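Local coordinates for protein peroxinectin A (Dictyostelium discoideum, PDB 6ERC) that uses hydrogen peroxide to oxidise phenolic donors, iodide and thiocyanate at a bound heme, as a secreted peroxidase of a social amoeba, at residues A[81-86]-A[460-465]; A[147-152]-A[467-472]. One frame throughout, in Å; residues are numbered along the deposited sequence.

Both contacts are buried, contact 1 about 9 Å and contact 2 about 16 Å from the centre of the chain, measured centre to centre. They share the sodium ion, which takes one carbonyl from 81-86 and three oxygens from 147-152, and both use the 452-467 region: contact 1 packs on the helix itself, contact 2 on the turn that follows it. The deeper contact is thioether against ring and methyl groups, whereas the outer one runs through two waters, a carbonyl and a carboxylate. They touch each other where Met83 CG lies 4.0 Å from Ile150 CG1, so the two contacts adjoin, contact 1 reaching the heme pocket and contact 2 lying farther from it.

Contact 1. Residues A[81-86]-A[460-465]; sequences HNMALS and EQFFRT. With NA (sodium ion), chain K; HEM (protoporphyrin IX containing Fe), chain F.
Two sets of torsions bring Met83 and Phe462 together: Met83 has CG anti to its own carbonyl carbon and stays extended through chi2, then bends at chi3 (64°), which sets CE against helix 452-467, while Phe462 has CG anti to its carbonyl carbon (chi1 -76°), placing its ring beside the thioether. The side chains meet at about a right angle. Met83 SD lies 3.5 Å from Phe462 CE1 and 4.7 Å from the centroid of that ring, 63° off its normal, an oblique Met-aromatic contact. The methyl settles between Gln461 and Thr465: Met83 CE rests 3.9 Å from Thr465 CG2 and 4.2 Å from Gln461 CG. One methionine thus spans residues one turn apart, and the pairing across the segments is entirely apolar; Phe296 of helix 294-300 also packs on Met83 and Gln461.

The polar ends lie away from the thioether contact. Arg464 grips Glu460 side-on with NE and NH1, its NE lying 2.8 Å from Glu460 OE2, which ties successive turns of the helix together. Gln461 OE1 takes its main bond from the backbone N of Ser293.

On either side of Met83 in the chain, segment 81-86 serves two bound groups. Asn82 O binds the sodium ion at 2.4 Å. Ser86 OG is hydrogen-bonded to heme O2D at 2.9 Å. A weak bond runs from Ser86 N to heme O1D, so one propionate is held by both a hydroxyl and an amide. His81, the predicted proton acceptor, starts the segment and touches Arg213, the predicted transition-state stabiliser. This loop after helix 70-80, joining histidine, metal ligand and propionate anchor, belongs to the distal heme site of the animal haem peroxidase family.

Contact 2. Residues A[147-152]-A[467-472]; sequences GSYIDG and AGDRFW. With NA (sodium ion), chain K.
Two waters carry the polar link between Tyr149 and Ile150 on one side and Gly468 and Asp469 on the other, in place of direct bonds. One water donates to both Tyr149 OH, at 2.9 Å, and Gly468 O; the same hydroxyl is also hydrogen-bonded to Gln19 O. The second water accepts from Ile150 N and donates to Asp469 OD2, at 2.8 Å from that oxygen. Between the two bridges the Tyr149 ring packs directly: its CE1 lies 3.6 Å from Gly468 O, which sits at the ring edge near its plane, and CD1 is 3.9 Å from Asp469 CG. Ring and carboxylate planes are 51° apart, so the two flat groups do not stack.

With CG anti to the backbone N (chi1 -170°), the Asp469 carboxylate lies beside Tyr149 CD1 while its OD1 accepts from Phe471 N at 2.9 Å, from above the carboxylate plane; this is an Asx turn, set within a type I turn from Asp469 to Trp472. The other oxygen, OD2, also forms a salt bridge with Arg5, which would probably favour the charged carboxylate.

Segment 147-152 supplies three of the five protein ligands of the sodium ion. Tyr149 O binds it at 2.3 Å, joined by Gly147 O and Asp151 OD1, and Asn82 and Asn153 complete the set. Replacing Tyr149 by an alanine would probably open a gap beside Asp469 and leave the first water and Gln19 O without their hydroxyl partner. Ile150 also packs on Ile262 and Tyr267 of helix 247-275, and Trp472 reaches Gln263 of that same helix.

Contact 1. Residues A[81-86]-A[460-465]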
loop_
_atom_site.group_PDB
_atom_site.type_symbol
_atom_site.label_atom_id
_atom_site.label_comp_id
_atom_site.label_asym_id
_atom_site.label_seq_id
_atom_site.Cartn_x
_atom_site.Cartn_y
_atom_site.Cartn_z
ATOM N N HIS A 81 -1.325 -3.409 0.836
ATOM C CA HIS A 81 -1.046 -4.788 0.456
ATOM C C HIS A 81 -2.140 -5.750 0.907
ATOM O O HIS A 81 -2.106 -6.923 0.518
ATOM C CB HIS A 81 0.308 -5.220 1.020
ATOM C CG HIS A 81 1.471 -4.500 0.413
ATOM N ND1 HIS A 81 2.753 -4.604 0.907
ATOM C CD2 HIS A 81 1.545 -3.664 -0.650
ATOM C CE1 HIS A 81 3.567 -3.863 0.176
ATOM N NE2 HIS A 81 2.859 -3.281 -0.775
ATOM N N ASN A 82 -3.097 -5.289 1.711
ATOM C CA ASN A 82 -4.289 -6.061 2.034
ATOM C C ASN A 82 -5.441 -5.804 1.073
ATOM O O ASN A 82 -6.505 -6.411 1.237
ATOM C CB ASN A 82 -4.763 -5.745 3.460
ATOM C CG ASN A 82 -4.056 -6.573 4.513
ATOM O OD1 ASN A 82 -4.443 -7.710 4.784
ATOM N ND2 ASN A 82 -3.025 -6.001 5.123
ATOM N N MET A 83 -5.265 -4.936 0.078
ATOM C CA MET A 83 -6.414 -4.438 -0.674
ATOM C C MET A 83 -6.240 -4.460 -2.187
ATOM O O MET A 83 -7.189 -4.804 -2.894
ATOM C CB MET A 83 -6.729 -3.006 -0.215
ATOM C CG MET A 83 -7.112 -2.898 1.252
ATOM S SD MET A 83 -7.467 -1.209 1.778
ATOM C CE MET A 83 -8.906 -0.841 0.787
ATOM N N ALA A 84 -5.072 -4.088 -2.708
ATOM C CA ALA A 84 -4.950 -3.876 -4.146
ATOM C C ALA A 84 -3.570 -4.268 -4.654
ATOM O O ALA A 84 -2.560 -4.036 -3.987
ATOM C CB ALA A 84 -5.227 -2.412 -4.503
ATOM N N LEU A 85 -3.543 -4.850 -5.853
ATOM C CA LEU A 85 -2.302 -5.096 -6.579
ATOM C C LEU A 85 -2.564 -4.890 -8.062
ATOM O O LEU A 85 -3.416 -5.568 -8.642
ATOM C CB LEU A 85 -1.768 -6.510 -6.334
ATOM C CG LEU A 85 -0.504 -6.859 -7.127
ATOM C CD1 LEU A 85 0.689 -6.082 -6.596
ATOM C CD2 LEU A 85 -0.232 -8.350 -7.104
ATOM N N SER A 86 -1.824 -3.965 -8.673
ATOM C CA SER A 86 -1.931 -3.714 -10.110
ATOM C C SER A 86 -0.855 -4.536 -10.814
ATOM O O SER A 86 0.193 -4.037 -11.226
ATOM C CB SER A 86 -1.797 -2.226 -10.401
ATOM O OG SER A 86 -2.844 -1.499 -9.784
ATOM N N GLU A 460 -14.009 7.752 0.664
ATOM C CA GLU A 460 -15.041 7.016 -0.057
ATOM C C GLU A 460 -14.707 5.532 -0.141
ATOM O O GLU A 460 -15.605 4.684 -0.080
ATOM C CB GLU A 460 -15.218 7.618 -1.452
ATOM C CG GLU A 460 -16.486 7.176 -2.172
ATOM C CD GLU A 460 -16.341 5.839 -2.877
ATOM O OE1 GLU A 460 -15.194 5.422 -3.145
ATOM O OE2 GLU A 460 -17.378 5.204 -3.164
ATOM N N GLN A 461 -13.422 5.195 -0.273
ATOM C CA GLN A 461 -13.032 3.795 -0.390
ATOM C C GLN A 461 -13.259 3.050 0.921
ATOM O O GLN A 461 -13.957 2.029 0.959
ATOM C CB GLN A 461 -11.565 3.693 -0.813
ATOM C CG GLN A 461 -11.066 2.264 -0.950
ATOM C CD GLN A 461 -11.856 1.473 -1.968
ATOM O OE1 GLN A 461 -11.757 1.712 -3.170
ATOM N NE2 GLN A 461 -12.655 0.529 -1.491
ATOM N N PHE A 462 -12.672 3.544 2.011
ATOM C CA PHE A 462 -12.714 2.802 3.265
ATOM C C PHE A 462 -14.116 2.733 3.856
ATOM O O PHE A 462 -14.386 1.849 4.675
ATOM C CB PHE A 462 -11.735 3.413 4.264
ATOM C CG PHE A 462 -10.301 3.075 3.977
ATOM C CD1 PHE A 462 -9.854 1.767 4.072
ATOM C CD2 PHE A 462 -9.400 4.057 3.608
ATOM C CE1 PHE A 462 -8.538 1.448 3.805
ATOM C CE2 PHE A 462 -8.083 3.743 3.343
ATOM C CZ PHE A 462 -7.651 2.438 3.443
ATOM N N PHE A 463 -15.018 3.629 3.459
ATOM C CA PHE A 463 -16.415 3.447 3.827
ATOM C C PHE A 463 -16.968 2.168 3.216
ATOM O O PHE A 463 -17.730 1.437 3.861
ATOM C CB PHE A 463 -17.243 4.647 3.382
ATOM C CG PHE A 463 -18.689 4.554 3.765
ATOM C CD1 PHE A 463 -19.604 3.941 2.927
ATOM C CD2 PHE A 463 -19.133 5.074 4.968
ATOM C CE1 PHE A 463 -20.934 3.854 3.279
ATOM C CE2 PHE A 463 -20.460 4.989 5.326
ATOM C CZ PHE A 463 -21.363 4.378 4.479
ATOM N N ARG A 464 -16.586 1.874 1.972
ATOM C CA ARG A 464 -17.139 0.717 1.282
ATOM C C ARG A 464 -16.496 -0.585 1.749
ATOM O O ARG A 464 -17.201 -1.579 1.956
ATOM C CB ARG A 464 -16.986 0.886 -0.230
ATOM C CG ARG A 464 -17.947 1.912 -0.815
ATOM C CD ARG A 464 -17.873 1.985 -2.332
ATOM N NE ARG A 464 -16.595 2.512 -2.801
ATOM C CZ ARG A 464 -15.579 1.775 -3.244
ATOM N NH1 ARG A 464 -14.464 2.369 -3.647
ATOM N NH2 ARG A 464 -15.669 0.455 -3.293
ATOM N N THR A 465 -15.173 -0.608 1.928
ATOM C CA THR A 465 -14.524 -1.847 2.353
ATOM C C THR A 465 -14.879 -2.240 3.784
ATOM O O THR A 465 -14.543 -3.354 4.197
ATOM C CB THR A 465 -13.002 -1.747 2.212
ATOM O OG1 THR A 465 -12.554 -0.455 2.636
ATOM C CG2 THR A 465 -12.586 -2.000 0.766
HETATM NA NA NA K . -7.327 -8.658 0.755
HETATM C CHA HEM F . 2.571 0.840 -5.308
HETATM C CHB HEM F . 7.081 0.859 -3.566
HETATM C CHC HEM F . 5.475 2.967 0.514
HETATM C CHD HEM F . 1.007 3.159 -1.347
HETATM C C1A HEM F . 3.936 0.722 -5.211
HETATM C C2A HEM F . 4.822 0.298 -6.266
HETATM C C3A HEM F . 6.072 0.303 -5.795
HETATM C C4A HEM F . 6.013 0.728 -4.415
HETATM C CMA HEM F . 7.359 -0.081 -6.558
HETATM C CAA HEM F . 4.365 -0.072 -7.687
HETATM C CBA HEM F . 4.905 1.004 -8.617
HETATM C CGA HEM F . 4.076 1.060 -9.873
HETATM O O1A HEM F . 2.863 1.383 -9.787
HETATM O O2A HEM F . 4.631 0.792 -10.968
HETATM C C1B HEM F . 7.025 1.411 -2.309
HETATM C C2B HEM F . 8.148 1.548 -1.416
HETATM C C3B HEM F . 7.712 2.125 -0.284
HETATM C C4B HEM F . 6.291 2.375 -0.431
HETATM C CMB HEM F . 9.567 1.072 -1.788
HETATM C CAB HEM F . 8.495 2.508 0.993
HETATM C CBB HEM F . 9.818 2.362 1.113
HETATM C C1C HEM F . 4.127 3.216 0.371
HETATM C C2C HEM F . 3.259 3.852 1.347
HETATM C C3C HEM F . 2.014 3.902 0.826
HETATM C C4C HEM F . 2.075 3.298 -0.488
HETATM C CMC HEM F . 3.791 4.351 2.708
HETATM C CAC HEM F . 0.668 4.453 1.366
HETATM C CBC HEM F . 0.475 5.017 2.560
HETATM C C1D HEM F . 1.034 2.511 -2.558
HETATM C C2D HEM F . -0.111 2.223 -3.390
HETATM C C3D HEM F . 0.331 1.594 -4.483
HETATM C C4D HEM F . 1.761 1.443 -4.375
HETATM C CMD HEM F . -1.564 2.619 -3.057
HETATM C CAD HEM F . -0.498 1.060 -5.664
HETATM C CBD HEM F . -1.086 -0.262 -5.181
HETATM C CGD HEM F . -1.197 -1.256 -6.312
HETATM O O1D HEM F . -0.188 -1.950 -6.596
HETATM O O2D HEM F . -2.286 -1.371 -6.930
HETATM N NA HEM F . 4.696 0.976 -4.091
HETATM N NB HEM F . 5.907 1.924 -1.680
HETATM N NC HEM F . 3.368 2.891 -0.733
HETATM N ND HEM F . 2.158 2.019 -3.189
HETATM FE FE HEM F . 3.998 1.923 -2.420
#

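Contact 2. Residues A[147-152]-A[467-472]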
loop_
_atom_site.group_PDB
_atom_site.type_symbol
_atom_site.label_atom_id
_atom_site.label_comp_id
_atom_site.label_asym_id
_atom_site.label_seq_id
_atom_site.Cartn_x
_atom_site.Cartn_y
_atom_site.Cartn_z
ATOM N N GLY A 147 -7.417 -9.666 -3.359
ATOM C CA GLY A 147 -8.723 -9.520 -2.751
ATOM C C GLY A 147 -8.935 -8.120 -2.210
ATOM O O GLY A 147 -8.063 -7.576 -1.527
ATOM N N SER A 148 -10.090 -7.526 -2.508
ATOM C CA SER A 148 -10.354 -6.147 -2.119
ATOM C C SER A 148 -10.656 -5.995 -0.634
ATOM O O SER A 148 -10.578 -4.878 -0.110
ATOM C CB SER A 148 -11.524 -5.589 -2.932
ATOM O OG SER A 148 -11.227 -5.602 -4.317
ATOM N N TYR A 149 -11.000 -7.083 0.050
ATOM C CA TYR A 149 -11.331 -7.016 1.464
ATOM C C TYR A 149 -10.069 -7.042 2.315
ATOM O O TYR A 149 -9.061 -7.655 1.954
ATOM C CB TYR A 149 -12.241 -8.182 1.859
ATOM C CG TYR A 149 -13.547 -8.226 1.098
ATOM C CD1 TYR A 149 -14.642 -7.485 1.520
ATOM C CD2 TYR A 149 -13.683 -9.012 -0.037
ATOM C CE1 TYR A 149 -15.837 -7.520 0.828
ATOM C CE2 TYR A 149 -14.875 -9.054 -0.736
ATOM C CZ TYR A 149 -15.950 -8.307 -0.300
ATOM O OH TYR A 149 -17.138 -8.347 -0.995
ATOM N N ILE A 150 -10.132 -6.353 3.451
ATOM C CA ILE A 150 -9.086 -6.452 4.462
ATOM C C ILE A 150 -9.276 -7.791 5.164
ATOM O O ILE A 150 -10.066 -7.904 6.108
ATOM C CB ILE A 150 -9.137 -5.270 5.447
ATOM C CG1 ILE A 150 -8.883 -3.956 4.700
ATOM C CG2 ILE A 150 -8.107 -5.448 6.553
ATOM C CD1 ILE A 150 -9.175 -2.710 5.507
ATOM N N ASP A 151 -8.560 -8.817 4.693
ATOM C CA ASP A 151 -8.836 -10.198 5.075
ATOM C C ASP A 151 -7.568 -10.955 5.455
ATOM O O ASP A 151 -7.567 -12.191 5.449
ATOM C CB ASP A 151 -9.564 -10.924 3.940
ATOM C CG ASP A 151 -8.793 -10.891 2.630
ATOM O OD1 ASP A 151 -7.708 -10.270 2.581
ATOM O OD2 ASP A 151 -9.275 -11.485 1.644
ATOM N N GLY A 152 -6.492 -10.245 5.787
ATOM C CA GLY A 152 -5.272 -10.893 6.220
ATOM C C GLY A 152 -4.534 -11.659 5.149
ATOM O O GLY A 152 -3.610 -12.411 5.476
ATOM N N ALA A 467 -18.389 -1.212 5.008
ATOM C CA ALA A 467 -19.825 -1.433 4.888
ATOM C C ALA A 467 -20.145 -2.621 3.991
ATOM O O ALA A 467 -21.127 -3.331 4.236
ATOM C CB ALA A 467 -20.502 -0.171 4.357
ATOM N N GLY A 468 -19.344 -2.849 2.956
ATOM C CA GLY A 468 -19.564 -3.964 2.059
ATOM C C GLY A 468 -18.966 -5.276 2.507
ATOM O O GLY A 468 -19.042 -6.264 1.772
ATOM N N ASP A 469 -18.375 -5.318 3.697
ATOM C CA ASP A 469 -17.730 -6.518 4.212
ATOM C C ASP A 469 -18.705 -7.270 5.111
ATOM O O ASP A 469 -19.129 -6.751 6.152
ATOM C CB ASP A 469 -16.454 -6.159 4.972
ATOM C CG ASP A 469 -15.623 -7.374 5.327
ATOM O OD1 ASP A 469 -16.110 -8.510 5.152
ATOM O OD2 ASP A 469 -14.473 -7.193 5.775
ATOM N N ARG A 470 -19.060 -8.492 4.704
ATOM C CA ARG A 470 -19.994 -9.303 5.477
ATOM C C ARG A 470 -19.343 -9.858 6.738
ATOM O O ARG A 470 -20.038 -10.140 7.720
ATOM C CB ARG A 470 -20.536 -10.439 4.603
ATOM C CG ARG A 470 -21.622 -11.283 5.257
ATOM C CD ARG A 470 -22.304 -12.202 4.246
ATOM N NE ARG A 470 -21.402 -13.220 3.709
ATOM C CZ ARG A 470 -21.294 -14.466 4.167
ATOM N NH1 ARG A 470 -22.033 -14.883 5.185
ATOM N NH2 ARG A 470 -20.439 -15.306 3.601
ATOM N N PHE A 471 -18.019 -10.010 6.735
ATOM C CA PHE A 471 -17.278 -10.526 7.877
ATOM C C PHE A 471 -16.628 -9.417 8.703
ATOM O O PHE A 471 -15.664 -9.679 9.431
ATOM C CB PHE A 471 -16.209 -11.513 7.403
ATOM C CG PHE A 471 -16.759 -12.797 6.841
ATOM C CD1 PHE A 471 -17.288 -12.841 5.562
ATOM C CD2 PHE A 471 -16.724 -13.966 7.587
ATOM C CE1 PHE A 471 -17.785 -14.022 5.042
ATOM C CE2 PHE A 471 -17.218 -15.149 7.070
ATOM C CZ PHE A 471 -17.748 -15.177 5.797
ATOM N N TRP A 472 -17.125 -8.184 8.600
ATOM C CA TRP A 472 -16.546 -7.090 9.367
ATOM C C TRP A 472 -16.686 -7.368 10.859
ATOM O O TRP A 472 -17.740 -7.800 11.332
ATOM C CB TRP A 472 -17.216 -5.765 9.005
ATOM C CG TRP A 472 -16.534 -4.591 9.633
ATOM C CD1 TRP A 472 -16.978 -3.850 10.690
ATOM C CD2 TRP A 472 -15.271 -4.035 9.255
ATOM N NE1 TRP A 472 -16.069 -2.863 10.991
ATOM C CE2 TRP A 472 -15.011 -2.958 10.124
ATOM C CE3 TRP A 472 -14.335 -4.345 8.264
ATOM C CZ2 TRP A 472 -13.859 -2.185 10.028
ATOM C CZ3 TRP A 472 -13.192 -3.578 8.172
ATOM C CH2 TRP A 472 -12.962 -2.513 9.048
HETATM NA NA NA K . -7.327 -8.658 0.755
HETATM O O HOH W 1 -18.861 -6.020 -1.398
HETATM O O HOH W 2 -12.664 -5.621 4.334
#